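Local coordinates for SCO1/SenC family lipoprotein (Bacillus anthracis, PDB 4HDE) that probably binds copper and helps assemble the copper centre of cytochrome c oxidase, as characterised SCO1 relatives with a thioredoxin-like fold do, at residues 32-37 against 140-145. Sequence-based numbering, arbitrary orientation.
Sequences GKVWVA and IDQNGK
W35 and I140 face each other as an antiparallel hydrogen-bonded pair, closed by two nearly straight backbone bonds: I140 N to W35 O at 2.8 Å and W35 N to I140 O at 3.0 Å. Toward G32 and Q142 the regular pairing stops. D141 to G144 form a type I turn, and one more bond, more bent than the other two, brings G32 N to Q142 O at 3.0 Å. Between these bonds, V34 CA and Q142 CA each direct a C-H at a carbonyl oxygen of the other segment, I140 O and K33 O respectively. The D141 carboxylate folds back over the turn: OD1 takes K145 N, the residue just after it, from above the carboxylate plane in a nearly straight bond, and N143 N more weakly.

I140 lies across one face of the W35 indole. Its CD1 sits 3.7 Å from the centroid of the six-membered ring, only 6° off the normal, a CH-pi contact, while CG2 covers the pyrrole side 3.3 Å from NE1. The tryptophan takes the less common chi1 of 56°, CG lying between backbone N and carbonyl carbon, and this lays the ring against the side chain of its strand partner I140. A37 CB closes on the same I140 CD1 at 3.8 Å. At the indole edge a water lies in the ring plane; it accepts weakly from NE1 and from G32 N and probably donates to D141 O. Away from this ring, V34 CG2 rests against the amide carbon CD of Q142, bent at chi2, whose NE2 is bonded to L168 O of helix 158-169.

The contact thus joins the end of strand 136-140, where the chain turns into strand 146-151, to the start of the central strand 35-40: the antiparallel side of the mixed sheet of a thioredoxin-like fold.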
# COMPACT_ATOMS: atom_id res chain seq x y z
N GLY A 32 11.99 -8.95 4.76
CA GLY A 32 13.07 -9.31 3.86
C GLY A 32 12.88 -8.79 2.44
O GLY A 32 13.78 -8.91 1.61
N LYS A 33 11.71 -8.23 2.16
CA LYS A 33 11.44 -7.65 0.85
C LYS A 33 11.31 -6.14 0.95
O LYS A 33 11.00 -5.60 2.02
CB LYS A 33 10.17 -8.27 0.24
CG LYS A 33 10.33 -9.75 -0.15
CD LYS A 33 9.03 -10.36 -0.64
CE LYS A 33 9.23 -11.80 -1.08
NZ LYS A 33 10.02 -11.84 -2.34
N VAL A 34 11.55 -5.46 -0.16
CA VAL A 34 11.27 -4.04 -0.27
C VAL A 34 9.83 -3.93 -0.74
O VAL A 34 9.43 -4.60 -1.70
CB VAL A 34 12.23 -3.38 -1.29
CG1 VAL A 34 11.85 -1.91 -1.55
CG2 VAL A 34 13.66 -3.48 -0.80
N TRP A 35 9.03 -3.12 -0.06
CA TRP A 35 7.65 -2.97 -0.47
C TRP A 35 7.11 -1.56 -0.34
O TRP A 35 7.67 -0.71 0.35
CB TRP A 35 6.74 -3.99 0.23
CG TRP A 35 6.74 -4.04 1.74
CD1 TRP A 35 7.74 -4.47 2.56
CD2 TRP A 35 5.64 -3.71 2.61
NE1 TRP A 35 7.34 -4.43 3.88
CE2 TRP A 35 6.05 -3.96 3.93
CE3 TRP A 35 4.34 -3.23 2.39
CZ2 TRP A 35 5.22 -3.74 5.03
CZ3 TRP A 35 3.52 -3.01 3.49
CH2 TRP A 35 3.96 -3.26 4.79
N VAL A 36 6.05 -1.31 -1.09
CA VAL A 36 5.39 -0.01 -1.12
C VAL A 36 3.96 -0.20 -0.67
O VAL A 36 3.26 -1.09 -1.16
CB VAL A 36 5.41 0.59 -2.52
CG1 VAL A 36 4.77 1.96 -2.53
CG2 VAL A 36 6.84 0.67 -3.04
N ALA A 37 3.52 0.63 0.27
CA ALA A 37 2.17 0.54 0.83
C ALA A 37 1.33 1.78 0.52
O ALA A 37 1.83 2.91 0.49
CB ALA A 37 2.24 0.34 2.33
N ILE A 140 8.96 0.74 2.33
CA ILE A 140 9.37 -0.03 3.50
C ILE A 140 10.55 -0.92 3.11
O ILE A 140 10.53 -1.56 2.06
CB ILE A 140 8.19 -0.88 4.04
CG1 ILE A 140 7.06 0.04 4.51
CG2 ILE A 140 8.62 -1.73 5.21
CD1 ILE A 140 5.84 0.03 3.62
N ASP A 141 11.58 -0.94 3.94
CA ASP A 141 12.79 -1.69 3.60
C ASP A 141 12.75 -3.15 4.06
O ASP A 141 11.76 -3.60 4.67
CB ASP A 141 14.05 -0.97 4.09
CG ASP A 141 14.25 -1.06 5.61
OD1 ASP A 141 13.46 -1.73 6.32
OD2 ASP A 141 15.24 -0.46 6.08
N GLN A 142 13.82 -3.88 3.77
CA GLN A 142 13.90 -5.32 4.04
C GLN A 142 13.89 -5.61 5.54
O GLN A 142 13.53 -6.71 5.96
CB GLN A 142 15.16 -5.91 3.39
CG GLN A 142 15.21 -5.72 1.88
CD GLN A 142 16.06 -4.53 1.46
OE1 GLN A 142 15.96 -3.44 2.04
NE2 GLN A 142 16.89 -4.72 0.45
N ASN A 143 14.25 -4.60 6.33
CA ASN A 143 14.24 -4.72 7.78
C ASN A 143 12.86 -4.46 8.37
O ASN A 143 12.66 -4.58 9.58
CB ASN A 143 15.27 -3.76 8.38
CG ASN A 143 16.65 -3.97 7.80
OD1 ASN A 143 17.29 -4.99 8.04
ND2 ASN A 143 17.11 -3.01 7.00
N GLY A 144 11.91 -4.12 7.50
CA GLY A 144 10.54 -3.91 7.92
C GLY A 144 10.24 -2.55 8.51
O GLY A 144 9.26 -2.42 9.26
N LYS A 145 11.05 -1.54 8.19
CA LYS A 145 10.83 -0.18 8.68
C LYS A 145 10.37 0.72 7.54
O LYS A 145 10.84 0.60 6.41
CB LYS A 145 12.13 0.38 9.27
CG LYS A 145 12.76 -0.48 10.37
CD LYS A 145 11.84 -0.63 11.57
CE LYS A 145 12.48 -1.51 12.64
NZ LYS A 145 11.51 -1.88 13.71
O HOH W 1 10.23 -5.94 4.94